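Repeat Five Residue (Rfr) protein or pentapeptide repeat protein (Cyanothece, PDB 2O6W) is of unknown function; it folds as a pentapeptide-repeat beta helix in which successive coils of the chain stack on one another. Local coordinates at residues E14-N19 with L58-L63; E21-P26 with S64-Y69; I77-I82 with N95-G100; E85-E90 with G105-N110. One frame throughout, in Å; residues are numbered along the deposited sequence.

After helix 2-10 the chain runs through 14-19 and then 21-26, makes a long excursion, and returns as 58-63 and 64-69. Contacts 1 and 2 therefore cross: each closes a loop of about 38 residues, laying the returning chain against the first pass. The later contacts close shorter loops. Contact 3 brings 95-100 back to 77-82 across 12 intervening residues, and contact 4 brings 105-110 back to 85-90 across 14, again crossing. The stacking continues between contacts: 58-63 lies against 77-82, with Leu58 packed on Leu78, and 64-69 lies against 85-90, where Leu68 and Asn87 bond through their backbones.

Contact 1: residues E14-N19 with L58-L63; sequences ECVGCN and LTRANL
Gly17 N donates to Thr59 O (2.8 Å) and Asn62 N to Cys18 O (3.0 Å), the two hydrogen bonds that join 14-19 to 58-63. Both are nearly linear at the acceptor. Within the first segment, Glu14 turns its carboxylate back so that OE2 accepts from Val16 N at 3.0 Å, while OE1 pairs with Arg8 of helix 2-10. Type II turns, Cys15 to Cys18 and Leu58 to Ala61, lie on each side of the contact, and Asn19 and Asn62 form a single beta bridge; this is the stacking of turn on turn that builds a pentapeptide-repeat beta helix. The first turn is also closed covalently, by the disulfide from Cys15 SG to Cys18 SG (2.0 Å), and both cysteines pack on helix 2-10. Outward from the bonds, Val16 holds CG1 anti to its backbone N (chi1 178°), which carries this methyl to Thr59 O at 3.3 Å and obliquely up to the guanidinium of Arg60. On the buried side, Leu58 reaches with CD2 to Cys15 CB at 3.6 Å, and the methyl of Ala61 lies near the carbonyl oxygens of Cys15 and Cys18.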
loop_
_atom_site.group_PDB
_atom_site.type_symbol
_atom_site.label_atom_id
_atom_site.label_comp_id
_atom_site.label_asym_id
_atom_site.label_seq_id
_atom_site.Cartn_x
_atom_site.Cartn_y
_atom_site.Cartn_z
ATOM N N GLU A 14 2.507 -12.977 1.507
ATOM C CA GLU A 14 3.787 -12.279 1.449
ATOM C C GLU A 14 4.384 -12.318 0.051
ATOM O O GLU A 14 3.923 -13.054 -0.819
ATOM C CB GLU A 14 4.782 -12.895 2.440
ATOM C CG GLU A 14 5.262 -14.301 2.062
ATOM C CD GLU A 14 6.412 -14.302 1.054
ATOM O OE1 GLU A 14 6.553 -15.298 0.308
ATOM O OE2 GLU A 14 7.182 -13.317 1.021
ATOM N N CYS A 15 5.410 -11.503 -0.149
ATOM C CA CYS A 15 6.128 -11.434 -1.410
ATOM C C CYS A 15 7.313 -10.493 -1.225
ATOM O O CYS A 15 7.525 -9.569 -2.006
ATOM C CB CYS A 15 5.222 -10.930 -2.533
ATOM S SG CYS A 15 5.568 -11.764 -4.118
ATOM N N VAL A 16 8.076 -10.746 -0.167
ATOM C CA VAL A 16 9.248 -9.950 0.166
ATOM C C VAL A 16 10.241 -9.927 -0.992
ATOM O O VAL A 16 10.577 -10.972 -1.553
ATOM C CB VAL A 16 9.948 -10.517 1.436
ATOM C CG1 VAL A 16 11.204 -9.712 1.765
ATOM C CG2 VAL A 16 8.982 -10.483 2.616
ATOM N N GLY A 17 10.693 -8.727 -1.353
ATOM C CA GLY A 17 11.656 -8.568 -2.428
ATOM C C GLY A 17 11.193 -8.931 -3.829
ATOM O O GLY A 17 11.985 -8.873 -4.763
ATOM N N CYS A 18 9.926 -9.302 -3.985
ATOM C CA CYS A 18 9.403 -9.673 -5.297
ATOM C C CYS A 18 9.471 -8.500 -6.276
ATOM O O CYS A 18 9.480 -7.336 -5.876
ATOM C CB CYS A 18 7.936 -10.134 -5.189
ATOM S SG CYS A 18 7.607 -11.690 -4.281
ATOM N N ASN A 19 9.534 -8.820 -7.562
ATOM C CA ASN A 19 9.543 -7.808 -8.599
ATOM C C ASN A 19 8.154 -7.821 -9.209
ATOM O O ASN A 19 7.806 -8.721 -9.973
ATOM C CB ASN A 19 10.612 -8.118 -9.646
ATOM C CG ASN A 19 12.013 -7.790 -9.148
ATOM O OD1 ASN A 19 12.301 -6.639 -8.795
ATOM N ND2 ASN A 19 12.888 -8.797 -9.104
ATOM N N LEU A 58 5.260 -7.125 2.198
ATOM C CA LEU A 58 5.822 -6.740 0.911
ATOM C C LEU A 58 7.103 -5.922 1.080
ATOM O O LEU A 58 7.375 -4.995 0.311
ATOM C CB LEU A 58 4.779 -5.956 0.101
ATOM C CG LEU A 58 3.584 -6.769 -0.430
ATOM C CD1 LEU A 58 2.502 -5.838 -0.964
ATOM C CD2 LEU A 58 4.059 -7.712 -1.531
ATOM N N THR A 59 7.881 -6.287 2.094
ATOM C CA THR A 59 9.148 -5.634 2.401
ATOM C C THR A 59 10.064 -5.705 1.197
ATOM O O THR A 59 10.194 -6.760 0.570
ATOM C CB THR A 59 9.878 -6.334 3.575
ATOM O OG1 THR A 59 9.097 -6.215 4.769
ATOM C CG2 THR A 59 11.262 -5.721 3.795
ATOM N N ARG A 60 10.706 -4.579 0.900
ATOM C CA ARG A 60 11.638 -4.455 -0.214
ATOM C C ARG A 60 11.063 -4.841 -1.579
ATOM O O ARG A 60 11.811 -5.057 -2.532
ATOM C CB ARG A 60 12.901 -5.276 0.062
ATOM C CG ARG A 60 13.710 -4.824 1.292
ATOM C CD ARG A 60 15.039 -5.580 1.400
ATOM N NE ARG A 60 14.833 -7.027 1.358
ATOM C CZ ARG A 60 14.456 -7.758 2.403
ATOM N NH1 ARG A 60 14.252 -7.180 3.583
ATOM N NH2 ARG A 60 14.266 -9.063 2.264
ATOM N N ALA A 61 9.741 -4.934 -1.680
ATOM C CA ALA A 61 9.121 -5.288 -2.953
ATOM C C ALA A 61 9.159 -4.097 -3.909
ATOM O O ALA A 61 9.207 -2.943 -3.482
ATOM C CB ALA A 61 7.682 -5.735 -2.735
ATOM N N ASN A 62 9.153 -4.379 -5.206
ATOM C CA ASN A 62 9.155 -3.319 -6.201
ATOM C C ASN A 62 7.790 -3.351 -6.885
ATOM O O ASN A 62 7.460 -4.308 -7.579
ATOM C CB ASN A 62 10.253 -3.531 -7.243
ATOM C CG ASN A 62 10.497 -2.286 -8.092
ATOM O OD1 ASN A 62 9.561 -1.567 -8.459
ATOM N ND2 ASN A 62 11.753 -2.037 -8.423
ATOM N N LEU A 63 7.009 -2.298 -6.672
ATOM C CA LEU A 63 5.681 -2.186 -7.240
ATOM C C LEU A 63 5.578 -0.970 -8.156
ATOM O O LEU A 63 4.481 -0.515 -8.485
ATOM C CB LEU A 63 4.650 -2.088 -6.114
ATOM C CG LEU A 63 4.295 -3.402 -5.409
ATOM C CD1 LEU A 63 3.800 -3.138 -3.991
ATOM C CD2 LEU A 63 3.237 -4.123 -6.219
#

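Contact 2: residues E21-P26 with S64-Y69; sequences EGVNLP and SNANLY
Glu21-Pro26 and Ser64-Tyr69 run in the same direction, 3° apart end to end, joined by backbone bonds from Gly22 N to Ser64 O, Asn67 N to Val23 O and Leu25 N to Asn67 O around a single bridge of Asn24 with Asn67. The two asparagines lie side by side and point the same way, consistent with equivalent positions on successive coils of the beta helix. Asn67 ND2 donates to Asn24 OD1 at 2.9 Å in a nearly straight bond; the oxygen lies in the amide plane of Asn67, though the donor is tilted 23° from the plane of the carbonyl it meets. With chi1 at 178°, Asn67 sets its CG beside its own carbonyl, and Asn67 OD1 accepts from Tyr69 N at 3.1 Å, the donor standing above the carbonyl plane, which makes an Asx turn. The Pro26 and Asn67 side chains cross at about a right angle, with Pro26 CB 3.5 Å from Asn67 ND2. A leucine in place of Asn67 would probably leave Asn24 OD1 without its donor and the Asx turn without its acceptor. Apolar contacts lie elsewhere: Val23 CG2 meets Ala66 CB at 3.8 Å, and Leu68 CD2 reaches Leu25 CB at 3.9 Å. Gly22, at positive phi, places its CA against Asn65 O. Both segments follow helix 2-10 in the chain; beyond 64-69 the next coil bonds Ala66 and Leu68 to Asn87 and brings Ser89 against Tyr69.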
loop_
_atom_site.group_PDB
_atom_site.type_symbol
_atom_site.label_atom_id
_atom_site.label_comp_id
_atom_site.label_asym_id
_atom_site.label_seq_id
_atom_site.Cartn_x
_atom_site.Cartn_y
_atom_site.Cartn_z
ATOM N N GLU A 21 6.793 -4.936 -10.757
ATOM C CA GLU A 21 6.704 -3.689 -11.507
ATOM C C GLU A 21 5.604 -3.721 -12.570
ATOM O O GLU A 21 5.517 -4.659 -13.353
ATOM C CB GLU A 21 8.034 -3.382 -12.206
ATOM C CG GLU A 21 9.302 -3.550 -11.365
ATOM C CD GLU A 21 9.701 -5.018 -11.134
ATOM O OE1 GLU A 21 9.274 -5.912 -11.910
ATOM O OE2 GLU A 21 10.469 -5.269 -10.176
ATOM N N GLY A 22 4.773 -2.688 -12.594
ATOM C CA GLY A 22 3.723 -2.610 -13.587
ATOM C C GLY A 22 2.566 -3.589 -13.519
ATOM O O GLY A 22 1.764 -3.628 -14.456
ATOM N N VAL A 23 2.448 -4.376 -12.450
ATOM C CA VAL A 23 1.330 -5.314 -12.374
ATOM C C VAL A 23 0.011 -4.574 -12.217
ATOM O O VAL A 23 -0.035 -3.446 -11.717
ATOM C CB VAL A 23 1.443 -6.320 -11.193
ATOM C CG1 VAL A 23 2.647 -7.220 -11.387
ATOM C CG2 VAL A 23 1.498 -5.578 -9.864
ATOM N N ASN A 24 -1.064 -5.220 -12.653
ATOM C CA ASN A 24 -2.397 -4.647 -12.568
ATOM C C ASN A 24 -3.201 -5.399 -11.510
ATOM O O ASN A 24 -3.792 -6.443 -11.786
ATOM C CB ASN A 24 -3.097 -4.750 -13.924
ATOM C CG ASN A 24 -4.352 -3.906 -13.997
ATOM O OD1 ASN A 24 -4.319 -2.709 -13.707
ATOM N ND2 ASN A 24 -5.465 -4.517 -14.394
ATOM N N LEU A 25 -3.208 -4.870 -10.293
ATOM C CA LEU A 25 -3.945 -5.498 -9.205
ATOM C C LEU A 25 -4.923 -4.529 -8.539
ATOM O O LEU A 25 -4.885 -4.326 -7.328
ATOM C CB LEU A 25 -2.970 -6.067 -8.171
ATOM C CG LEU A 25 -2.107 -7.224 -8.687
ATOM C CD1 LEU A 25 -1.164 -7.706 -7.592
ATOM C CD2 LEU A 25 -3.003 -8.373 -9.151
ATOM N N PRO A 26 -5.804 -3.898 -9.335
ATOM C CA PRO A 26 -6.756 -2.968 -8.726
ATOM C C PRO A 26 -7.884 -3.699 -8.007
ATOM O O PRO A 26 -8.194 -4.858 -8.311
ATOM C CB PRO A 26 -7.266 -2.165 -9.924
ATOM C CG PRO A 26 -7.257 -3.184 -11.028
ATOM C CD PRO A 26 -5.919 -3.876 -10.808
ATOM N N SER A 64 6.730 -0.449 -8.565
ATOM C CA SER A 64 6.801 0.723 -9.440
ATOM C C SER A 64 5.846 0.676 -10.638
ATOM O O SER A 64 5.807 -0.304 -11.371
ATOM C CB SER A 64 8.235 0.893 -9.955
ATOM O OG SER A 64 9.123 1.189 -8.886
ATOM N N ASN A 65 5.069 1.738 -10.821
ATOM C CA ASN A 65 4.151 1.813 -11.948
ATOM C C ASN A 65 3.061 0.754 -11.910
ATOM O O ASN A 65 2.377 0.520 -12.910
ATOM C CB ASN A 65 4.938 1.684 -13.257
ATOM C CG ASN A 65 5.936 2.808 -13.445
ATOM O OD1 ASN A 65 5.560 3.940 -13.756
ATOM N ND2 ASN A 65 7.209 2.512 -13.237
ATOM N N ALA A 66 2.902 0.094 -10.768
ATOM C CA ALA A 66 1.861 -0.922 -10.649
ATOM C C ALA A 66 0.541 -0.219 -10.372
ATOM O O ALA A 66 0.530 0.920 -9.920
ATOM C CB ALA A 66 2.182 -1.882 -9.524
ATOM N N ASN A 67 -0.565 -0.890 -10.661
ATOM C CA ASN A 67 -1.878 -0.313 -10.414
ATOM C C ASN A 67 -2.589 -1.000 -9.248
ATOM O O ASN A 67 -2.966 -2.175 -9.338
ATOM C CB ASN A 67 -2.759 -0.407 -11.663
ATOM C CG ASN A 67 -4.150 0.144 -11.421
ATOM O OD1 ASN A 67 -4.324 1.064 -10.616
ATOM N ND2 ASN A 67 -5.142 -0.395 -12.121
ATOM N N LEU A 68 -2.772 -0.264 -8.156
ATOM C CA LEU A 68 -3.441 -0.807 -6.973
ATOM C C LEU A 68 -4.707 -0.021 -6.641
ATOM O O LEU A 68 -5.208 -0.067 -5.519
ATOM C CB LEU A 68 -2.481 -0.789 -5.783
ATOM C CG LEU A 68 -1.246 -1.670 -6.008
ATOM C CD1 LEU A 68 -0.190 -1.409 -4.941
ATOM C CD2 LEU A 68 -1.675 -3.124 -6.001
ATOM N N TYR A 69 -5.217 0.690 -7.643
ATOM C CA TYR A 69 -6.426 1.498 -7.503
ATOM C C TYR A 69 -7.521 0.811 -6.681
ATOM O O TYR A 69 -7.891 -0.328 -6.957
ATOM C CB TYR A 69 -6.969 1.859 -8.890
ATOM C CG TYR A 69 -8.248 2.655 -8.850
ATOM C CD1 TYR A 69 -8.278 3.934 -8.305
ATOM C CD2 TYR A 69 -9.437 2.123 -9.348
ATOM C CE1 TYR A 69 -9.461 4.664 -8.253
ATOM C CE2 TYR A 69 -10.623 2.843 -9.301
ATOM C CZ TYR A 69 -10.631 4.112 -8.753
ATOM O OH TYR A 69 -11.808 4.828 -8.704
#

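Contact 3: residues I77-I82 with N95-G100; sequences ILENAI and NAILIG
Ile77 bridges to Ile97 through the backbone, and its CG1 lies 4.3 Å from Ile97 CD1. One residue on, Leu78 N donates to Ile97 O at 2.8 Å. The Leu78 side chain points the same way as that of Leu98 and lies alongside it: Leu98 CD2 is 3.5 Å from both CB and CD1 of Leu78. Both leucines are buried, and Leu78 also packs on Leu58, making a ladder of like residues up the inside of the pentapeptide-repeat beta helix. Leu78 begins a type II turn that ends at Ala81. The Glu79 side chain lies on the other face: CG, anti to the backbone N (chi1 -175°), passes beside Ile99, 4.1 Å from its CB, and the side chain then continues fully extended. Glu79 CA makes a bent C-H...O contact with Ile99 O, 3.4 Å away. Asn80 completes the set, its N donating to the same Ile99 O at 2.8 Å with a nearly straight N-H (169°). Asn80 ND2 lies 3.7 Å from the CA of Gly100, where a CB would come too close to this amide as it stands; positive phi there also suits glycine. The chemistry is thus split: the N-H groups of Leu78 and Asn80 are met by the carbonyls of Ile97 and Ile99, while the side chains add mainly apolar packing, the leucines on one face, the isoleucines and Glu79 on the other.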
loop_
_atom_site.group_PDB
_atom_site.type_symbol
_atom_site.label_atom_id
_atom_site.label_comp_id
_atom_site.label_asym_id
_atom_site.label_seq_id
_atom_site.Cartn_x
_atom_site.Cartn_y
_atom_site.Cartn_z
ATOM N N ILE A 77 2.699 -4.354 5.057
ATOM C CA ILE A 77 4.102 -4.056 5.332
ATOM C C ILE A 77 4.856 -3.752 4.032
ATOM O O ILE A 77 5.166 -4.649 3.246
ATOM C CB ILE A 77 4.772 -5.238 6.074
ATOM C CG1 ILE A 77 3.999 -5.528 7.367
ATOM C CG2 ILE A 77 6.213 -4.900 6.428
ATOM C CD1 ILE A 77 4.527 -6.706 8.145
ATOM N N LEU A 78 5.127 -2.468 3.816
ATOM C CA LEU A 78 5.832 -2.009 2.628
ATOM C C LEU A 78 7.132 -1.318 3.021
ATOM O O LEU A 78 7.554 -0.345 2.392
ATOM C CB LEU A 78 4.950 -1.043 1.828
ATOM C CG LEU A 78 3.802 -1.676 1.037
ATOM C CD1 LEU A 78 2.890 -0.594 0.486
ATOM C CD2 LEU A 78 4.370 -2.515 -0.099
ATOM N N GLU A 79 7.768 -1.819 4.071
ATOM C CA GLU A 79 9.017 -1.232 4.532
ATOM C C GLU A 79 10.082 -1.349 3.444
ATOM O O GLU A 79 10.254 -2.406 2.845
ATOM C CB GLU A 79 9.474 -1.930 5.815
ATOM C CG GLU A 79 10.705 -1.314 6.452
ATOM C CD GLU A 79 10.936 -1.806 7.874
ATOM O OE1 GLU A 79 11.938 -1.379 8.494
ATOM O OE2 GLU A 79 10.116 -2.614 8.377
ATOM N N ASN A 80 10.769 -0.246 3.179
ATOM C CA ASN A 80 11.817 -0.202 2.172
ATOM C C ASN A 80 11.341 -0.693 0.807
ATOM O O ASN A 80 12.118 -1.223 0.013
ATOM C CB ASN A 80 13.015 -1.022 2.647
ATOM C CG ASN A 80 13.670 -0.419 3.877
ATOM O OD1 ASN A 80 14.320 -1.116 4.659
ATOM N ND2 ASN A 80 13.505 0.888 4.052
ATOM N N ALA A 81 10.055 -0.503 0.537
ATOM C CA ALA A 81 9.477 -0.919 -0.731
ATOM C C ALA A 81 9.653 0.176 -1.780
ATOM O O ALA A 81 9.757 1.358 -1.452
ATOM C CB ALA A 81 8.007 -1.225 -0.543
ATOM N N ILE A 82 9.694 -0.221 -3.043
ATOM C CA ILE A 82 9.841 0.730 -4.139
ATOM C C ILE A 82 8.468 0.882 -4.788
ATOM O O ILE A 82 7.916 -0.080 -5.325
ATOM C CB ILE A 82 10.870 0.213 -5.183
ATOM C CG1 ILE A 82 12.221 -0.012 -4.490
ATOM C CG2 ILE A 82 11.004 1.200 -6.338
ATOM C CD1 ILE A 82 13.248 -0.705 -5.341
ATOM N N ASN A 95 -2.900 2.031 9.110
ATOM C CA ASN A 95 -1.910 1.341 9.933
ATOM C C ASN A 95 -0.869 0.623 9.097
ATOM O O ASN A 95 -0.244 -0.335 9.546
ATOM C CB ASN A 95 -2.589 0.336 10.871
ATOM C CG ASN A 95 -3.664 0.974 11.718
ATOM O OD1 ASN A 95 -3.440 2.013 12.352
ATOM N ND2 ASN A 95 -4.842 0.361 11.736
ATOM N N ALA A 96 -0.679 1.088 7.873
ATOM C CA ALA A 96 0.294 0.463 7.001
ATOM C C ALA A 96 1.698 0.872 7.415
ATOM O O ALA A 96 1.901 1.907 8.048
ATOM C CB ALA A 96 0.039 0.865 5.571
ATOM N N ILE A 97 2.670 0.049 7.060
ATOM C CA ILE A 97 4.041 0.364 7.393
ATOM C C ILE A 97 4.774 0.729 6.117
ATOM O O ILE A 97 5.060 -0.133 5.292
ATOM C CB ILE A 97 4.729 -0.831 8.074
ATOM C CG1 ILE A 97 4.090 -1.064 9.451
ATOM C CG2 ILE A 97 6.219 -0.571 8.213
ATOM C CD1 ILE A 97 4.592 -2.308 10.151
ATOM N N LEU A 98 5.066 2.015 5.948
ATOM C CA LEU A 98 5.769 2.471 4.755
ATOM C C LEU A 98 7.122 3.095 5.086
ATOM O O LEU A 98 7.585 3.997 4.391
ATOM C CB LEU A 98 4.897 3.468 3.988
ATOM C CG LEU A 98 3.672 2.870 3.275
ATOM C CD1 LEU A 98 2.581 3.914 3.164
ATOM C CD2 LEU A 98 4.071 2.348 1.890
ATOM N N ILE A 99 7.758 2.602 6.145
ATOM C CA ILE A 99 9.059 3.116 6.564
ATOM C C ILE A 99 10.096 3.010 5.453
ATOM O O ILE A 99 10.305 1.943 4.885
ATOM C CB ILE A 99 9.582 2.359 7.794
ATOM C CG1 ILE A 99 8.619 2.561 8.963
ATOM C CG2 ILE A 99 10.971 2.864 8.174
ATOM C CD1 ILE A 99 8.972 1.735 10.182
ATOM N N GLY A 100 10.734 4.131 5.145
ATOM C CA GLY A 100 11.754 4.145 4.117
ATOM C C GLY A 100 11.275 3.837 2.713
ATOM O O GLY A 100 12.094 3.645 1.812
#

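Contact 4: residues E85-E90 with G105-N110; sequences ETNLSE and GANLEN
Asn87 OD1 takes two hydrogen bonds from Ser89 and a weak one from Asn107 on the facing coil, an unusual load for one amide oxygen. Ser89 OG donates to Asn87 OD1 at 2.7 Å, in the plane of that carbonyl and on a lone pair; Ser89 N reaches the same OD1 from above the plane, closing an Asx turn. The weak bond, from Asn107 ND2 to Asn87 OD1, is 3.1 Å long and bent to 122° at the hydrogen. This is an asparagine ladder on stacked coils of a pentapeptide-repeat beta helix: the two amides lie side by side with planes only 11° apart, and Asn87 ND2 in turn bonds weakly to Asn67 OD1. Both residues place CG anti to the backbone N (chi1 -177° in Asn87), laying the amides alongside each other, and Asn107 OD1 makes its own Asx turn with Glu109 N. Replacing Asn87 by an alanine would probably leave Ser89 OG and Asn107 ND2 without this acceptor and free the Ser89 side chain to turn. The coils are also joined by backbone bonds: Asn107 N to Thr86 O, Leu88 N to Asn107 O (2.7 Å), and Glu90 N to Glu109 O (2.8 Å). Leu88 CD1 packs on Leu108 CG at 4.2 Å. At the far end a water donates to Glu90 OE1 at 2.6 Å and is weakly reached by Asn110 ND2, while Glu90 OE2 bonds to Gln70.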
loop_
_atom_site.group_PDB
_atom_site.type_symbol
_atom_site.label_atom_id
_atom_site.label_comp_id
_atom_site.label_asym_id
_atom_site.label_seq_id
_atom_site.Cartn_x
_atom_site.Cartn_y
_atom_site.Cartn_z
ATOM N N GLU A 85 5.891 6.027 -8.986
ATOM C CA GLU A 85 4.798 6.239 -9.926
ATOM C C GLU A 85 3.714 5.173 -9.818
ATOM O O GLU A 85 3.028 4.875 -10.794
ATOM C CB GLU A 85 5.332 6.273 -11.358
ATOM C CG GLU A 85 6.102 7.534 -11.701
ATOM C CD GLU A 85 6.937 7.387 -12.966
ATOM O OE1 GLU A 85 6.371 7.057 -14.033
ATOM O OE2 GLU A 85 8.170 7.601 -12.890
ATOM N N THR A 86 3.557 4.605 -8.630
ATOM C CA THR A 86 2.553 3.576 -8.403
ATOM C C THR A 86 1.183 4.218 -8.226
ATOM O O THR A 86 1.075 5.309 -7.659
ATOM C CB THR A 86 2.885 2.763 -7.128
ATOM O OG1 THR A 86 4.149 2.109 -7.292
ATOM C CG2 THR A 86 1.805 1.725 -6.845
ATOM N N ASN A 87 0.135 3.560 -8.711
ATOM C CA ASN A 87 -1.206 4.107 -8.540
ATOM C C ASN A 87 -1.821 3.578 -7.245
ATOM O O ASN A 87 -2.336 2.461 -7.209
ATOM C CB ASN A 87 -2.118 3.742 -9.718
ATOM C CG ASN A 87 -3.511 4.363 -9.592
ATOM O OD1 ASN A 87 -3.747 5.218 -8.737
ATOM N ND2 ASN A 87 -4.430 3.943 -10.449
ATOM N N LEU A 88 -1.762 4.382 -6.187
ATOM C CA LEU A 88 -2.327 3.991 -4.897
ATOM C C LEU A 88 -3.560 4.819 -4.562
ATOM O O LEU A 88 -3.920 4.943 -3.394
ATOM C CB LEU A 88 -1.297 4.169 -3.776
ATOM C CG LEU A 88 -0.026 3.335 -3.915
ATOM C CD1 LEU A 88 1.044 3.847 -2.978
ATOM C CD2 LEU A 88 -0.349 1.870 -3.650
ATOM N N SER A 89 -4.208 5.394 -5.572
ATOM C CA SER A 89 -5.383 6.215 -5.304
ATOM C C SER A 89 -6.567 5.414 -4.761
ATOM O O SER A 89 -6.827 4.283 -5.177
ATOM C CB SER A 89 -5.802 7.003 -6.552
ATOM O OG SER A 89 -6.033 6.146 -7.650
ATOM N N GLU A 90 -7.266 6.022 -3.810
ATOM C CA GLU A 90 -8.418 5.423 -3.148
ATOM C C GLU A 90 -8.116 4.075 -2.504
ATOM O O GLU A 90 -8.994 3.226 -2.378
ATOM C CB GLU A 90 -9.586 5.307 -4.124
ATOM C CG GLU A 90 -9.983 6.651 -4.689
ATOM C CD GLU A 90 -11.391 6.679 -5.247
ATOM O OE1 GLU A 90 -11.752 7.712 -5.858
ATOM O OE2 GLU A 90 -12.137 5.684 -5.066
ATOM N N GLY A 105 6.728 10.286 -7.134
ATOM C CA GLY A 105 5.765 10.423 -8.207
ATOM C C GLY A 105 4.548 9.532 -8.035
ATOM O O GLY A 105 3.742 9.401 -8.952
ATOM N N ALA A 106 4.402 8.925 -6.863
ATOM C CA ALA A 106 3.274 8.038 -6.615
ATOM C C ALA A 106 1.958 8.788 -6.514
ATOM O O ALA A 106 1.907 9.927 -6.063
ATOM C CB ALA A 106 3.506 7.239 -5.344
ATOM N N ASN A 107 0.883 8.143 -6.940
ATOM C CA ASN A 107 -0.420 8.766 -6.858
ATOM C C ASN A 107 -1.178 8.179 -5.664
ATOM O O ASN A 107 -1.537 7.003 -5.680
ATOM C CB ASN A 107 -1.182 8.533 -8.161
ATOM C CG ASN A 107 -2.614 9.019 -8.093
ATOM O OD1 ASN A 107 -2.917 9.989 -7.402
ATOM N ND2 ASN A 107 -3.501 8.355 -8.828
ATOM N N LEU A 108 -1.399 8.988 -4.624
ATOM C CA LEU A 108 -2.133 8.520 -3.442
ATOM C C LEU A 108 -3.442 9.274 -3.240
ATOM O O LEU A 108 -3.973 9.314 -2.136
ATOM C CB LEU A 108 -1.293 8.651 -2.160
ATOM C CG LEU A 108 0.015 7.863 -2.070
ATOM C CD1 LEU A 108 1.103 8.670 -2.759
ATOM C CD2 LEU A 108 0.406 7.610 -0.626
ATOM N N GLU A 109 -3.973 9.850 -4.310
ATOM C CA GLU A 109 -5.205 10.619 -4.214
ATOM C C GLU A 109 -6.361 9.911 -3.503
ATOM O O GLU A 109 -6.709 8.770 -3.814
ATOM C CB GLU A 109 -5.638 11.077 -5.607
ATOM C CG GLU A 109 -6.871 11.969 -5.604
ATOM C CD GLU A 109 -6.992 12.819 -6.862
ATOM O OE1 GLU A 109 -6.856 12.267 -7.979
ATOM O OE2 GLU A 109 -7.239 14.040 -6.731
ATOM N N ASN A 110 -6.943 10.611 -2.538
ATOM C CA ASN A 110 -8.063 10.106 -1.753
ATOM C C ASN A 110 -7.772 8.802 -1.029
ATOM O O ASN A 110 -8.685 8.061 -0.661
ATOM C CB ASN A 110 -9.280 9.938 -2.643
ATOM C CG ASN A 110 -9.734 11.246 -3.229
ATOM O OD1 ASN A 110 -9.753 12.263 -2.539
ATOM N ND2 ASN A 110 -10.104 11.233 -4.501
HETATM O O HOH W 1 -9.937 9.103 -7.096
#